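PDB 1RQB: methylmalonyl-CoA carboxyltransferase 5S subunit from Propionibacterium freudenreichii subsp. shermanii, which transfers a carboxyl group from the biotin of the 1.3S subunit to pyruvate, forming oxaloacetate, with one cobalt ion bound per subunit. Local coordinates for residues C75-P83 with F463-V474; W430-L440 with D447-L455. One frame throughout, in Å; residues are numbered along the deposited sequence.

Contact 1: C75-P83 with F463-V474; sequences CIRFLNEDP and FFEHRAEGPHSV
N80 reaches from the turn after helix 71-77 into the bend that follows helix 460-466. Its CB rests 3.9 Å from H472 CD2; CG then lies over the carbonyl of H466, and OD1 packs against H466 CB without a hydrogen bond across the contact. The tip, ND2, spends both protons on backbone oxygens: it donates to G470 O at 2.9 Å and to H466 O at 3.0 Å. Both acceptors lie close to the amide plane, yet each carbonyl is met from above its own plane, and at H466 O the N-H of E469 arrives from the opposite face. With CG anti to the backbone N (chi1 -169°), the amide is carried off the positive-phi backbone of N80 into this bend. An alanine here would remove ND2, and is likely to leave G470 O without this partner and H466 O with the N-H of E469 alone, the bend at 466-470 less firmly fixed to the turn. Beside it, H472 N gives a nearly straight bond to L79 O (3.0 Å, 170°), and one water joins N80 O to R467 O. E469 bridges two histidines, OE1 taking H466 ND1 and OE2 taking H472 NE2. The F463 ring lies between I76 CG2, a CH-pi contact 3.9 Å from its centroid, and R467 CB on the opposite face, while D82 CB meets its edge. D82 OD2 takes a salt bridge from R467 NH1 (2.9 Å), approached from above the carboxylate plane; R467 has a second partner in D449. D82, the N-cap residue of helix 83-93, caps W84 N through OD1. A loop thus packs against a helix end, joining a helix-to-helix turn of the TIM-barrel carboxyltransferase part to the conserved carboxylase domain.

Contact 2: W430-L440 with D447-L455; sequences WEKQSKEAATL and DEDVLTYAL
V450 supplies the apolar centre, a knob set into a hole formed by W430, Q433, S434 and A437. Its CG1, anti to the backbone N (chi1 177°), stands over one face of the W430 six-membered ring as a CH-pi contact, 3.8 Å from the centroid. S434 OG lies over the same face of the indole and bonds back to W430 O. L451 CD2 touches the ring at its edge, 3.8 Å from W430 CZ3. At the other end of the contact, A437 CB packs on Y453 CB and L440 CD1 comes within 3.6 Å of Y453 CD1.

The direct polar link is Y453 OH to E436 OE1, a short bond of 2.6 Å on the anti lone pair of the carboxylate. E436 OE1 lies in the plane of the phenol ring, whereas the carboxylate itself is turned 76° from that ring. K432 NZ forms a salt bridge with the other oxygen, E436 OE2, though the hydrogen bond within it is weak. Q433 OE1 sits 3.4 Å from Y453 CD2, and its NE2 bonds to E429.

Water extends the polar contacts. One molecule accepts from W430 NE1 and donates to D447 OD1; another donates to both Q433 OE1 and Y453 O.

Helices 430-437 and 447-455 cross almost perpendicularly, at 98°, with axes 9.0 Å apart. L440 leans on P461 and F464 of helix 460-466. Through L451, helix 447-455 packs on barrel helices 83-93 and 116-128, and helix 430-437 crosses over it, itself reaching helix 116-128 through W430 N and E117.

How the contacts relate
The centres of the two contacts lie about 18 Å apart, on the same side of the chain's centre. Along the chain, contact 2 is nested in the loop closed by contact 1: residues 75-83 come first, then 430-440, 447-455 and 463-474. Helices 447-455 and 460-466 are consecutive, and here the contacts touch. D449 OD1 is 2.8 Å from R467 NH1 in a salt bridge, and the F464 ring packs on the backbone of D449 (F464 CZ to D449 O 3.4 Å). Contact 2 holds two helices of the conserved carboxylase domain together, whereas contact 1 joins that domain to the TIM barrel, whose helix 83-93 also meets helix 447-455. Together they lay this part of the domain along the barrel's outer helices.

Contact 1: C75-P83 with F463-V474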
loop_
_atom_site.group_PDB
_atom_site.type_symbol
_atom_site.label_atom_id
_atom_site.label_comp_id
_atom_site.label_asym_id
_atom_site.label_seq_id
_atom_site.Cartn_x
_atom_site.Cartn_y
_atom_site.Cartn_z
ATOM N N CYS A 75 -11.748 10.760 23.255
ATOM C CA CYS A 75 -11.112 11.538 24.326
ATOM C C CYS A 75 -11.846 11.346 25.655
ATOM O O CYS A 75 -11.229 11.032 26.672
ATOM C CB CYS A 75 -11.119 13.032 23.978
ATOM S SG CYS A 75 -9.785 13.551 22.876
ATOM N N ILE A 76 -13.162 11.512 25.660
ATOM C CA ILE A 76 -13.890 11.441 26.934
ATOM C C ILE A 76 -14.274 10.011 27.320
ATOM O O ILE A 76 -14.485 9.731 28.498
ATOM C CB ILE A 76 -15.183 12.271 26.892
ATOM C CG1 ILE A 76 -16.151 11.654 25.891
ATOM C CG2 ILE A 76 -14.872 13.722 26.521
ATOM C CD1 ILE A 76 -17.466 12.382 25.812
ATOM N N ARG A 77 -14.343 9.094 26.364
ATOM C CA ARG A 77 -14.799 7.743 26.719
ATOM C C ARG A 77 -13.630 6.826 27.086
ATOM O O ARG A 77 -13.764 5.994 27.981
ATOM C CB ARG A 77 -15.597 7.144 25.550
ATOM C CG ARG A 77 -16.300 5.824 25.859
ATOM C CD ARG A 77 -16.950 5.216 24.608
ATOM N NE ARG A 77 -17.943 6.074 23.962
ATOM C CZ ARG A 77 -19.231 6.127 24.291
ATOM N NH1 ARG A 77 -19.699 5.370 25.273
ATOM N NH2 ARG A 77 -20.058 6.930 23.628
ATOM N N PHE A 78 -12.476 6.985 26.443
ATOM C CA PHE A 78 -11.363 6.058 26.699
ATOM C C PHE A 78 -10.098 6.738 27.228
ATOM O O PHE A 78 -9.305 6.098 27.918
ATOM C CB PHE A 78 -10.954 5.344 25.403
ATOM C CG PHE A 78 -12.079 4.647 24.703
ATOM C CD1 PHE A 78 -12.353 4.926 23.368
ATOM C CD2 PHE A 78 -12.841 3.688 25.359
ATOM C CE1 PHE A 78 -13.371 4.262 22.693
ATOM C CE2 PHE A 78 -13.860 3.015 24.699
ATOM C CZ PHE A 78 -14.128 3.303 23.359
ATOM N N LEU A 79 -9.877 8.011 26.919
ATOM C CA LEU A 79 -8.599 8.626 27.305
ATOM C C LEU A 79 -8.726 9.621 28.459
ATOM O O LEU A 79 -7.736 10.249 28.831
ATOM C CB LEU A 79 -7.987 9.327 26.082
ATOM C CG LEU A 79 -7.883 8.506 24.789
ATOM C CD1 LEU A 79 -7.289 9.372 23.690
ATOM C CD2 LEU A 79 -7.022 7.267 25.009
ATOM N N ASN A 80 -9.920 9.773 29.023
ATOM C CA ASN A 80 -10.141 10.730 30.118
ATOM C C ASN A 80 -9.486 12.065 29.763
ATOM O O ASN A 80 -8.805 12.683 30.580
ATOM C CB ASN A 80 -9.555 10.210 31.440
ATOM C CG ASN A 80 -9.998 11.043 32.637
ATOM O OD1 ASN A 80 -11.193 11.241 32.852
ATOM N ND2 ASN A 80 -9.039 11.542 33.415
ATOM N N GLU A 81 -9.716 12.512 28.535
ATOM C CA GLU A 81 -9.122 13.763 28.043
ATOM C C GLU A 81 -10.228 14.716 27.586
ATOM O O GLU A 81 -11.217 14.294 26.989
ATOM C CB GLU A 81 -8.202 13.440 26.861
ATOM C CG GLU A 81 -7.505 14.646 26.269
ATOM C CD GLU A 81 -6.585 14.270 25.124
ATOM O OE1 GLU A 81 -6.320 13.058 24.944
ATOM O OE2 GLU A 81 -6.117 15.184 24.412
ATOM N N ASP A 82 -10.069 16.000 27.880
ATOM C CA ASP A 82 -11.068 16.985 27.437
ATOM C C ASP A 82 -10.731 17.343 25.987
ATOM O O ASP A 82 -9.660 17.881 25.711
ATOM C CB ASP A 82 -11.000 18.247 28.309
ATOM C CG ASP A 82 -12.184 19.177 28.080
ATOM O OD1 ASP A 82 -12.685 19.229 26.935
ATOM O OD2 ASP A 82 -12.609 19.858 29.042
ATOM N N PRO A 83 -11.641 17.056 25.044
ATOM C CA PRO A 83 -11.397 17.354 23.622
ATOM C C PRO A 83 -11.085 18.831 23.367
ATOM O O PRO A 83 -10.327 19.170 22.460
ATOM C CB PRO A 83 -12.704 16.943 22.938
ATOM C CG PRO A 83 -13.379 16.025 23.914
ATOM C CD PRO A 83 -13.020 16.592 25.262
ATOM N N PHE A 463 -16.973 11.201 32.825
ATOM C CA PHE A 463 -15.815 12.011 32.420
ATOM C C PHE A 463 -15.616 13.199 33.366
ATOM O O PHE A 463 -14.507 13.440 33.842
ATOM C CB PHE A 463 -15.980 12.518 30.984
ATOM C CG PHE A 463 -14.914 13.487 30.568
ATOM C CD1 PHE A 463 -13.568 13.125 30.625
ATOM C CD2 PHE A 463 -15.244 14.771 30.164
ATOM C CE1 PHE A 463 -12.571 14.035 30.287
ATOM C CE2 PHE A 463 -14.248 15.693 29.823
ATOM C CZ PHE A 463 -12.914 15.324 29.886
ATOM N N PHE A 464 -16.683 13.942 33.641
ATOM C CA PHE A 464 -16.580 15.130 34.501
ATOM C C PHE A 464 -16.040 14.759 35.884
ATOM O O PHE A 464 -15.328 15.541 36.513
ATOM C CB PHE A 464 -17.952 15.798 34.668
ATOM C CG PHE A 464 -18.446 16.521 33.437
ATOM C CD1 PHE A 464 -19.776 16.920 33.349
ATOM C CD2 PHE A 464 -17.589 16.814 32.380
ATOM C CE1 PHE A 464 -20.249 17.604 32.225
ATOM C CE2 PHE A 464 -18.050 17.497 31.251
ATOM C CZ PHE A 464 -19.384 17.892 31.175
ATOM N N GLU A 465 -16.365 13.563 36.356
ATOM C CA GLU A 465 -15.930 13.154 37.699
ATOM C C GLU A 465 -14.451 12.761 37.724
ATOM O O GLU A 465 -13.793 12.911 38.753
ATOM C CB GLU A 465 -16.763 11.970 38.188
ATOM C CG GLU A 465 -16.494 11.616 39.647
ATOM C CD GLU A 465 -16.499 10.123 39.914
ATOM O OE1 GLU A 465 -17.425 9.430 39.435
ATOM O OE2 GLU A 465 -15.580 9.644 40.614
ATOM N N HIS A 466 -13.909 12.291 36.600
ATOM C CA HIS A 466 -12.523 11.800 36.575
ATOM C C HIS A 466 -11.552 12.718 35.829
ATOM O O HIS A 466 -10.342 12.513 35.907
ATOM C CB HIS A 466 -12.495 10.427 35.904
ATOM C CG HIS A 466 -13.082 9.334 36.740
ATOM N ND1 HIS A 466 -12.483 8.880 37.895
ATOM C CD2 HIS A 466 -14.201 8.590 36.578
ATOM C CE1 HIS A 466 -13.207 7.901 38.408
ATOM N NE2 HIS A 466 -14.254 7.706 37.627
ATOM N N ARG A 467 -12.060 13.709 35.105
ATOM C CA ARG A 467 -11.212 14.596 34.293
ATOM C C ARG A 467 -10.008 15.148 35.059
ATOM O O ARG A 467 -8.935 15.309 34.482
ATOM C CB ARG A 467 -12.034 15.763 33.724
ATOM C CG ARG A 467 -11.172 16.876 33.098
ATOM C CD ARG A 467 -12.029 17.898 32.358
ATOM N NE ARG A 467 -13.111 18.425 33.185
ATOM C CZ ARG A 467 -14.159 19.080 32.699
ATOM N NH1 ARG A 467 -14.254 19.290 31.388
ATOM N NH2 ARG A 467 -15.120 19.506 33.516
ATOM N N ALA A 468 -10.185 15.449 36.340
ATOM C CA ALA A 468 -9.120 16.037 37.168
ATOM C C ALA A 468 -7.885 15.136 37.271
ATOM O O ALA A 468 -6.805 15.613 37.616
ATOM C CB ALA A 468 -9.664 16.346 38.569
ATOM N N GLU A 469 -8.020 13.844 36.985
ATOM C CA GLU A 469 -6.881 12.917 37.071
ATOM C C GLU A 469 -5.904 13.164 35.919
ATOM O O GLU A 469 -4.755 12.725 35.961
ATOM C CB GLU A 469 -7.343 11.464 36.973
ATOM C CG GLU A 469 -8.341 11.010 38.006
ATOM C CD GLU A 469 -8.937 9.649 37.646
ATOM O OE1 GLU A 469 -9.809 9.163 38.394
ATOM O OE2 GLU A 469 -8.529 9.070 36.607
ATOM N N GLY A 470 -6.382 13.845 34.882
ATOM C CA GLY A 470 -5.544 14.131 33.732
ATOM C C GLY A 470 -5.711 13.053 32.676
ATOM O O GLY A 470 -6.159 11.950 32.982
ATOM N N PRO A 471 -5.331 13.331 31.423
ATOM C CA PRO A 471 -5.478 12.325 30.373
ATOM C C PRO A 471 -4.592 11.095 30.578
ATOM O O PRO A 471 -3.490 11.183 31.117
ATOM C CB PRO A 471 -5.137 13.095 29.098
ATOM C CG PRO A 471 -4.170 14.106 29.561
ATOM C CD PRO A 471 -4.725 14.567 30.895
ATOM N N HIS A 472 -5.107 9.947 30.157
ATOM C CA HIS A 472 -4.361 8.688 30.283
ATOM C C HIS A 472 -4.168 8.090 28.889
ATOM O O HIS A 472 -4.640 8.631 27.889
ATOM C CB HIS A 472 -5.127 7.711 31.170
ATOM C CG HIS A 472 -5.521 8.282 32.498
ATOM N ND1 HIS A 472 -4.650 9.002 33.287
ATOM C CD2 HIS A 472 -6.682 8.209 33.188
ATOM C CE1 HIS A 472 -5.259 9.347 34.408
ATOM N NE2 HIS A 472 -6.493 8.878 34.374
ATOM N N SER A 473 -3.443 6.982 28.838
ATOM C CA SER A 473 -3.196 6.288 27.567
ATOM C C SER A 473 -3.625 4.829 27.728
ATOM O O SER A 473 -3.517 4.256 28.810
ATOM C CB SER A 473 -1.712 6.358 27.204
ATOM O OG SER A 473 -1.459 5.609 26.031
ATOM N N VAL A 474 -4.144 4.234 26.663
ATOM C CA VAL A 474 -4.551 2.824 26.738
ATOM C C VAL A 474 -3.571 1.987 25.913
ATOM O O VAL A 474 -3.795 0.804 25.668
ATOM C CB VAL A 474 -5.980 2.623 26.208
ATOM C CG1 VAL A 474 -6.966 3.298 27.141
ATOM C CG2 VAL A 474 -6.110 3.198 24.791
HETATM O O HOH W 1 -8.121 15.128 31.866
HETATM O O HOH W 2 -4.504 11.421 25.862
#

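Contact 2: W430-L440 with D447-L455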
loop_
_atom_site.group_PDB
_atom_site.type_symbol
_atom_site.label_atom_id
_atom_site.label_comp_id
_atom_site.label_asym_id
_atom_site.label_seq_id
_atom_site.Cartn_x
_atom_site.Cartn_y
_atom_site.Cartn_z
ATOM N N TRP A 430 -31.035 24.361 24.374
ATOM C CA TRP A 430 -29.819 24.800 25.075
ATOM C C TRP A 430 -30.053 25.004 26.574
ATOM O O TRP A 430 -29.266 24.532 27.392
ATOM C CB TRP A 430 -29.249 26.080 24.458
ATOM C CG TRP A 430 -27.950 26.498 25.104
ATOM C CD1 TRP A 430 -27.761 27.526 25.982
ATOM C CD2 TRP A 430 -26.667 25.866 24.946
ATOM N NE1 TRP A 430 -26.443 27.575 26.379
ATOM C CE2 TRP A 430 -25.751 26.568 25.758
ATOM C CE3 TRP A 430 -26.206 24.776 24.195
ATOM C CZ2 TRP A 430 -24.394 26.215 25.842
ATOM C CZ3 TRP A 430 -24.853 24.421 24.279
ATOM C CH2 TRP A 430 -23.968 25.141 25.096
ATOM N N GLU A 431 -31.112 25.716 26.953
ATOM C CA GLU A 431 -31.376 25.955 28.380
ATOM C C GLU A 431 -31.552 24.637 29.138
ATOM O O GLU A 431 -31.034 24.483 30.243
ATOM C CB GLU A 431 -32.606 26.849 28.573
ATOM C CG GLU A 431 -32.311 28.329 28.863
ATOM C CD GLU A 431 -31.105 28.901 28.126
ATOM O OE1 GLU A 431 -31.096 28.896 26.874
ATOM O OE2 GLU A 431 -30.166 29.371 28.809
ATOM N N LYS A 432 -32.268 23.686 28.551
ATOM C CA LYS A 432 -32.494 22.381 29.188
ATOM C C LYS A 432 -31.169 21.630 29.351
ATOM O O LYS A 432 -30.916 21.011 30.383
ATOM C CB LYS A 432 -33.454 21.547 28.338
ATOM C CG LYS A 432 -33.672 20.121 28.832
ATOM C CD LYS A 432 -34.549 19.337 27.851
ATOM C CE LYS A 432 -34.726 17.878 28.264
ATOM N NZ LYS A 432 -35.418 17.733 29.577
ATOM N N GLN A 433 -30.331 21.666 28.317
ATOM C CA GLN A 433 -29.035 20.975 28.366
ATOM C C GLN A 433 -28.154 21.612 29.443
ATOM O O GLN A 433 -27.524 20.913 30.235
ATOM C CB GLN A 433 -28.313 21.072 27.014
ATOM C CG GLN A 433 -29.003 20.374 25.840
ATOM C CD GLN A 433 -29.015 18.867 25.976
ATOM O OE1 GLN A 433 -28.318 18.301 26.817
ATOM N NE2 GLN A 433 -29.799 18.203 25.136
ATOM N N SER A 434 -28.116 22.940 29.453
ATOM C CA SER A 434 -27.297 23.695 30.412
ATOM C C SER A 434 -27.683 23.375 31.857
ATOM O O SER A 434 -26.810 23.189 32.705
ATOM C CB SER A 434 -27.453 25.199 30.190
ATOM O OG SER A 434 -26.896 25.591 28.952
ATOM N N LYS A 435 -28.978 23.300 32.145
ATOM C CA LYS A 435 -29.421 23.060 33.526
ATOM C C LYS A 435 -29.037 21.649 33.972
ATOM O O LYS A 435 -28.516 21.461 35.070
ATOM C CB LYS A 435 -30.935 23.241 33.649
ATOM C CG LYS A 435 -31.447 24.472 32.930
ATOM C CD LYS A 435 -30.638 25.723 33.242
ATOM C CE LYS A 435 -31.105 26.880 32.365
ATOM N NZ LYS A 435 -30.025 27.877 32.102
ATOM N N GLU A 436 -29.300 20.662 33.122
ATOM C CA GLU A 436 -28.975 19.265 33.445
ATOM C C GLU A 436 -27.464 19.082 33.602
ATOM O O GLU A 436 -27.007 18.363 34.489
ATOM C CB GLU A 436 -29.499 18.323 32.358
ATOM C CG GLU A 436 -31.020 18.267 32.268
ATOM C CD GLU A 436 -31.506 17.376 31.143
ATOM O OE1 GLU A 436 -30.836 16.360 30.859
ATOM O OE2 GLU A 436 -32.564 17.679 30.551
ATOM N N ALA A 437 -26.684 19.729 32.747
ATOM C CA ALA A 437 -25.223 19.588 32.822
ATOM C C ALA A 437 -24.706 20.175 34.137
ATOM O O ALA A 437 -23.815 19.612 34.771
ATOM C CB ALA A 437 -24.566 20.295 31.656
ATOM N N ALA A 438 -25.289 21.299 34.542
ATOM C CA ALA A 438 -24.869 22.012 35.758
ATOM C C ALA A 438 -25.107 21.187 37.025
ATOM O O ALA A 438 -24.656 21.577 38.101
ATOM C CB ALA A 438 -25.604 23.342 35.858
ATOM N N THR A 439 -25.789 20.049 36.925
ATOM C CA THR A 439 -26.059 19.238 38.122
ATOM C C THR A 439 -25.037 18.108 38.263
ATOM O O THR A 439 -25.058 17.370 39.246
ATOM C CB THR A 439 -27.452 18.582 38.070
ATOM O OG1 THR A 439 -27.457 17.547 37.082
ATOM C CG2 THR A 439 -28.517 19.611 37.713
ATOM N N LEU A 440 -24.133 17.969 37.299
ATOM C CA LEU A 440 -23.148 16.878 37.347
ATOM C C LEU A 440 -21.879 17.308 38.085
ATOM O O LEU A 440 -21.335 18.385 37.848
ATOM C CB LEU A 440 -22.778 16.439 35.926
ATOM C CG LEU A 440 -23.940 15.972 35.046
ATOM C CD1 LEU A 440 -23.429 15.666 33.648
ATOM C CD2 LEU A 440 -24.587 14.735 35.661
ATOM N N ASP A 447 -19.571 26.621 28.241
ATOM C CA ASP A 447 -20.459 26.131 27.178
ATOM C C ASP A 447 -19.834 24.864 26.584
ATOM O O ASP A 447 -20.537 23.973 26.111
ATOM C CB ASP A 447 -20.633 27.180 26.074
ATOM C CG ASP A 447 -21.409 28.410 26.542
ATOM O OD1 ASP A 447 -22.105 28.338 27.577
ATOM O OD2 ASP A 447 -21.334 29.448 25.860
ATOM N N GLU A 448 -18.504 24.790 26.611
ATOM C CA GLU A 448 -17.809 23.602 26.093
ATOM C C GLU A 448 -18.277 22.351 26.840
ATOM O O GLU A 448 -18.511 21.309 26.230
ATOM C CB GLU A 448 -16.286 23.733 26.234
ATOM C CG GLU A 448 -15.609 24.714 25.283
ATOM C CD GLU A 448 -15.626 26.164 25.752
ATOM O OE1 GLU A 448 -14.847 26.966 25.186
ATOM O OE2 GLU A 448 -16.409 26.508 26.664
ATOM N N ASP A 449 -18.416 22.454 28.163
ATOM C CA ASP A 449 -18.854 21.321 28.990
ATOM C C ASP A 449 -20.332 21.019 28.735
ATOM O O ASP A 449 -20.744 19.860 28.769
ATOM C CB ASP A 449 -18.614 21.619 30.477
ATOM C CG ASP A 449 -17.362 20.929 31.026
ATOM O OD1 ASP A 449 -16.415 20.654 30.250
ATOM O OD2 ASP A 449 -17.322 20.681 32.253
ATOM N N VAL A 450 -21.146 22.048 28.496
ATOM C CA VAL A 450 -22.563 21.796 28.192
ATOM C C VAL A 450 -22.640 21.043 26.863
ATOM O O VAL A 450 -23.450 20.132 26.691
ATOM C CB VAL A 450 -23.373 23.124 28.095
ATOM C CG1 VAL A 450 -24.820 22.838 27.697
ATOM C CG2 VAL A 450 -23.338 23.857 29.446
ATOM N N LEU A 451 -21.775 21.411 25.922
ATOM C CA LEU A 451 -21.744 20.726 24.621
ATOM C C LEU A 451 -21.345 19.265 24.832
ATOM O O LEU A 451 -21.923 18.356 24.236
ATOM C CB LEU A 451 -20.755 21.421 23.676
ATOM C CG LEU A 451 -21.258 22.773 23.178
ATOM C CD1 LEU A 451 -20.131 23.582 22.574
ATOM C CD2 LEU A 451 -22.374 22.546 22.156
ATOM N N THR A 452 -20.365 19.026 25.699
ATOM C CA THR A 452 -19.948 17.638 25.939
ATOM C C THR A 452 -21.142 16.835 26.458
ATOM O O THR A 452 -21.363 15.694 26.052
ATOM C CB THR A 452 -18.783 17.560 26.949
ATOM O OG1 THR A 452 -17.623 18.159 26.368
ATOM C CG2 THR A 452 -18.457 16.103 27.299
ATOM N N TYR A 453 -21.922 17.440 27.344
ATOM C CA TYR A 453 -23.095 16.757 27.907
ATOM C C TYR A 453 -24.164 16.554 26.829
ATOM O O TYR A 453 -24.792 15.499 26.757
ATOM C CB TYR A 453 -23.689 17.569 29.059
ATOM C CG TYR A 453 -24.953 16.967 29.601
ATOM C CD1 TYR A 453 -24.921 15.793 30.351
ATOM C CD2 TYR A 453 -26.200 17.534 29.309
ATOM C CE1 TYR A 453 -26.102 15.186 30.797
ATOM C CE2 TYR A 453 -27.387 16.937 29.751
ATOM C CZ TYR A 453 -27.326 15.765 30.491
ATOM O OH TYR A 453 -28.488 15.161 30.914
ATOM N N ALA A 454 -24.377 17.555 25.985
ATOM C CA ALA A 454 -25.399 17.440 24.935
ATOM C C ALA A 454 -25.015 16.369 23.910
ATOM O O ALA A 454 -25.871 15.647 23.400
ATOM C CB ALA A 454 -25.578 18.797 24.231
ATOM N N LEU A 455 -23.721 16.263 23.620
ATOM C CA LEU A 455 -23.233 15.314 22.607
ATOM C C LEU A 455 -23.131 13.887 23.151
ATOM O O LEU A 455 -23.408 12.932 22.427
ATOM C CB LEU A 455 -21.861 15.764 22.092
ATOM C CG LEU A 455 -21.841 17.081 21.317
ATOM C CD1 LEU A 455 -20.405 17.521 21.053
ATOM C CD2 LEU A 455 -22.589 16.900 20.019
HETATM O O HOH W 3 -24.643 29.627 27.844
HETATM O O HOH W 4 -28.514 15.109 24.139
HETATM O O HOH W 5 -27.831 15.648 26.843
#